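Local structure of necrotic enteritis toxin B (Clostridium perfringens, 4I0N) at residues L60-K68 against K80-V89. The protein is a pore-forming toxin of the alpha-hemolysin fold, and probably assembles into a membrane-spanning beta-barrel pore as its relatives do. Residues are numbered along the deposited sequence; the frame is centred on the assembly and turned at random.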
loop_
_atom_site.group_PDB
_atom_site.type_symbol
_atom_site.label_atom_id
_atom_site.label_comp_id
_atom_site.label_asym_id
_atom_site.label_seq_id
_atom_site.Cartn_x
_atom_site.Cartn_y
_atom_site.Cartn_z
ATOM N N LEU A 60 -7.352 -2.133 5.993
ATOM C CA LEU A 60 -5.913 -2.263 6.252
ATOM C C LEU A 60 -5.287 -0.873 6.320
ATOM O O LEU A 60 -5.449 -0.072 5.381
ATOM C CB LEU A 60 -5.236 -3.093 5.138
ATOM C CG LEU A 60 -3.704 -3.031 5.157
ATOM C CD1 LEU A 60 -3.145 -3.688 6.432
ATOM C CD2 LEU A 60 -3.101 -3.697 3.897
ATOM N N GLU A 61 -4.600 -0.569 7.422
ATOM C CA GLU A 61 -3.803 0.649 7.510
ATOM C C GLU A 61 -2.413 0.268 7.896
ATOM O O GLU A 61 -2.210 -0.638 8.713
ATOM C CB GLU A 61 -4.320 1.571 8.614
ATOM C CG GLU A 61 -5.714 1.995 8.473
ATOM C CD GLU A 61 -6.176 2.622 9.761
ATOM O OE1 GLU A 61 -6.783 1.905 10.584
ATOM O OE2 GLU A 61 -5.857 3.811 9.972
ATOM N N GLY A 62 -1.439 0.968 7.349
ATOM C CA GLY A 62 -0.089 0.573 7.668
ATOM C C GLY A 62 0.952 1.585 7.304
ATOM O O GLY A 62 0.654 2.751 7.019
ATOM N N PHE A 63 2.189 1.125 7.347
ATOM C CA PHE A 63 3.297 1.980 7.011
ATOM C C PHE A 63 4.450 1.141 6.497
ATOM O O PHE A 63 4.783 0.096 7.080
ATOM C CB PHE A 63 3.754 2.784 8.219
ATOM C CG PHE A 63 4.807 3.794 7.886
ATOM C CD1 PHE A 63 4.464 4.976 7.201
ATOM C CD2 PHE A 63 6.136 3.559 8.203
ATOM C CE1 PHE A 63 5.447 5.914 6.880
ATOM C CE2 PHE A 63 7.132 4.504 7.884
ATOM C CZ PHE A 63 6.781 5.679 7.214
ATOM N N ILE A 64 5.057 1.621 5.411
ATOM C CA ILE A 64 6.269 1.022 4.864
ATOM C C ILE A 64 7.337 2.128 4.800
ATOM O O ILE A 64 7.171 3.103 4.039
ATOM C CB ILE A 64 6.060 0.404 3.449
ATOM C CG1 ILE A 64 4.930 -0.633 3.437
ATOM C CG2 ILE A 64 7.369 -0.211 2.943
ATOM C CD1 ILE A 64 4.368 -0.993 2.018
ATOM N N PRO A 65 8.421 2.000 5.585
ATOM C CA PRO A 65 9.473 3.043 5.546
ATOM C C PRO A 65 10.121 3.136 4.165
ATOM O O PRO A 65 10.185 2.133 3.444
ATOM C CB PRO A 65 10.527 2.569 6.566
ATOM C CG PRO A 65 9.972 1.353 7.209
ATOM C CD PRO A 65 8.758 0.876 6.486
ATOM N N SER A 66 10.561 4.336 3.784
ATOM C CA SER A 66 11.150 4.501 2.454
ATOM C C SER A 66 12.540 3.871 2.404
ATOM O O SER A 66 12.988 3.403 1.353
ATOM C CB SER A 66 11.246 5.987 2.068
ATOM O OG SER A 66 12.106 6.704 2.953
ATOM N N ASP A 67 13.220 3.900 3.545
ATOM C CA ASP A 67 14.634 3.506 3.644
ATOM C C ASP A 67 15.517 4.233 2.633
ATOM O O ASP A 67 16.499 3.683 2.129
ATOM C CB ASP A 67 14.786 1.992 3.497
ATOM C CG ASP A 67 16.137 1.499 3.953
ATOM O OD1 ASP A 67 16.603 1.949 5.017
ATOM O OD2 ASP A 67 16.748 0.699 3.227
ATOM N N LYS A 68 15.192 5.493 2.350
ATOM C CA LYS A 68 16.049 6.294 1.470
ATOM C C LYS A 68 17.412 6.457 2.122
ATOM O O LYS A 68 17.498 6.746 3.309
ATOM C CB LYS A 68 15.466 7.688 1.241
ATOM C CG LYS A 68 16.196 8.461 0.153
ATOM C CD LYS A 68 16.158 9.976 0.392
ATOM C CE LYS A 68 17.267 10.433 1.281
ATOM N NZ LYS A 68 17.277 11.901 1.429
ATOM N N LYS A 80 19.791 5.448 -2.789
ATOM C CA LYS A 80 18.823 4.374 -2.880
ATOM C C LYS A 80 17.448 4.919 -2.496
ATOM O O LYS A 80 17.307 5.569 -1.453
ATOM C CB LYS A 80 19.217 3.209 -1.959
ATOM C CG LYS A 80 18.284 2.009 -2.125
ATOM C CD LYS A 80 18.665 0.852 -1.240
ATOM C CE LYS A 80 18.356 1.106 0.247
ATOM N NZ LYS A 80 16.882 1.102 0.538
ATOM N N TRP A 81 16.424 4.611 -3.292
ATOM C CA TRP A 81 15.110 5.228 -3.101
ATOM C C TRP A 81 14.022 4.236 -3.537
ATOM O O TRP A 81 14.314 3.322 -4.311
ATOM C CB TRP A 81 15.033 6.559 -3.877
ATOM C CG TRP A 81 15.144 6.402 -5.364
ATOM C CD1 TRP A 81 16.282 6.181 -6.095
ATOM C CD2 TRP A 81 14.063 6.418 -6.291
ATOM N NE1 TRP A 81 15.967 6.083 -7.440
ATOM C CE2 TRP A 81 14.608 6.199 -7.580
ATOM C CE3 TRP A 81 12.672 6.583 -6.155
ATOM C CZ2 TRP A 81 13.819 6.153 -8.739
ATOM C CZ3 TRP A 81 11.880 6.555 -7.300
ATOM C CH2 TRP A 81 12.464 6.344 -8.586
ATOM N N PRO A 82 12.795 4.376 -2.993
ATOM C CA PRO A 82 11.745 3.405 -3.304
ATOM C C PRO A 82 10.988 3.775 -4.576
ATOM O O PRO A 82 10.351 4.840 -4.652
ATOM C CB PRO A 82 10.833 3.483 -2.076
ATOM C CG PRO A 82 10.934 4.900 -1.646
ATOM C CD PRO A 82 12.404 5.274 -1.890
ATOM N N GLU A 83 11.084 2.909 -5.581
ATOM C CA GLU A 83 10.450 3.195 -6.856
ATOM C C GLU A 83 9.033 2.638 -6.894
ATOM O O GLU A 83 8.163 3.231 -7.539
ATOM C CB GLU A 83 11.313 2.695 -8.026
ATOM C CG GLU A 83 10.792 3.116 -9.425
ATOM C CD GLU A 83 9.713 2.190 -9.972
ATOM O OE1 GLU A 83 9.553 1.058 -9.448
ATOM O OE2 GLU A 83 9.014 2.606 -10.930
ATOM N N THR A 84 8.800 1.513 -6.207
ATOM C CA THR A 84 7.459 0.898 -6.128
ATOM C C THR A 84 7.208 0.319 -4.738
ATOM O O THR A 84 8.038 -0.445 -4.210
ATOM C CB THR A 84 7.219 -0.235 -7.211
ATOM O OG1 THR A 84 7.253 0.333 -8.535
ATOM C CG2 THR A 84 5.838 -0.905 -6.999
ATOM N N TYR A 85 6.063 0.673 -4.149
ATOM C CA TYR A 85 5.547 -0.091 -3.018
ATOM C C TYR A 85 4.441 -1.042 -3.517
ATOM O O TYR A 85 3.503 -0.606 -4.158
ATOM C CB TYR A 85 4.947 0.839 -1.983
ATOM C CG TYR A 85 5.897 1.813 -1.351
ATOM C CD1 TYR A 85 6.514 1.513 -0.122
ATOM C CD2 TYR A 85 6.129 3.068 -1.930
ATOM C CE1 TYR A 85 7.365 2.434 0.509
ATOM C CE2 TYR A 85 7.000 4.004 -1.311
ATOM C CZ TYR A 85 7.603 3.670 -0.093
ATOM O OH TYR A 85 8.433 4.586 0.530
ATOM N N ARG A 86 4.546 -2.327 -3.188
ATOM C CA ARG A 86 3.520 -3.307 -3.537
ATOM C C ARG A 86 2.842 -3.834 -2.280
ATOM O O ARG A 86 3.517 -4.223 -1.299
ATOM C CB ARG A 86 4.112 -4.479 -4.299
ATOM C CG ARG A 86 3.024 -5.511 -4.694
ATOM C CD ARG A 86 3.588 -6.541 -5.667
ATOM N NE ARG A 86 3.866 -5.922 -6.955
ATOM C CZ ARG A 86 4.456 -6.530 -7.983
ATOM N NH1 ARG A 86 4.841 -7.795 -7.892
ATOM N NH2 ARG A 86 4.660 -5.862 -9.116
ATOM N N ILE A 87 1.512 -3.845 -2.313
ATOM C CA ILE A 87 0.729 -4.322 -1.169
ATOM C C ILE A 87 -0.139 -5.453 -1.701
ATOM O O ILE A 87 -0.915 -5.254 -2.626
ATOM C CB ILE A 87 -0.139 -3.185 -0.549
ATOM C CG1 ILE A 87 0.744 -2.161 0.190
ATOM C CG2 ILE A 87 -1.203 -3.749 0.442
ATOM C CD1 ILE A 87 1.253 -1.034 -0.662
ATOM N N ASN A 88 0.000 -6.639 -1.108
ATOM C CA ASN A 88 -0.858 -7.759 -1.475
ATOM C C ASN A 88 -1.691 -8.109 -0.252
ATOM O O ASN A 88 -1.161 -8.178 0.868
ATOM C CB ASN A 88 -0.047 -8.990 -1.864
ATOM C CG ASN A 88 0.882 -8.763 -3.041
ATOM O OD1 ASN A 88 0.602 -7.995 -3.958
ATOM N ND2 ASN A 88 2.004 -9.457 -3.020
ATOM N N VAL A 89 -2.983 -8.327 -0.464
ATOM C CA VAL A 89 -3.825 -8.817 0.601
ATOM C C VAL A 89 -4.427 -10.131 0.089
ATOM O O VAL A 89 -5.139 -10.135 -0.912
ATOM C CB VAL A 89 -4.914 -7.788 0.978
ATOM C CG1 VAL A 89 -5.791 -8.341 2.067
ATOM C CG2 VAL A 89 -4.279 -6.461 1.463
HETATM O O HOH W 1 14.911 2.848 -0.647
#
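Two late bends in the chain of Lys80, the first at chi3 (72°) and the next at chi4, curl its ammonium back onto Asp67, whose carboxylate swings over to meet it with CG trans to the backbone N (chi1 -165°). NZ forms a salt bridge with Asp67 OD2 at 2.7 Å, reaching it from above the carboxylate plane, and a second bond to Asp67 O at 3.1 Å, again tilted out of the carbonyl plane. A water that accepts from the same NZ lies 2.8 Å from Ser66 O and can donate to it, and Asp247 supplies a further salt bridge, so the ammonium is gripped by several partners and its rotation is probably fixed.

Beyond this polar end the contact turns apolar. Ile64 sets CG2 at the edge of the Tyr85 ring and in its plane, 3.6 Å from CE1, while its CD1 continues to Ile87 CD1. Further along, Leu60 CD2 rests against both Ile87 CG2 and Val89 CG2, 3.9 Å from each. The Tyr85 hydroxyl passes close to Ser66 CA but bonds to Leu215 O, and Ser66 OG bonds to Ile216 O.

The pair illustrates face-to-face sheet packing in a beta-sandwich: strands 60-65 and 84-89 run at 145°, 9.7 Å apart, without pairing. Strand 53-65 pairs with 219-231 in one sheet, strand 76-92 with 165-172 and 236-255 in the other, and the short helix 214-217 takes the polar ends of Tyr85 and Ser66 through its backbone carbonyls.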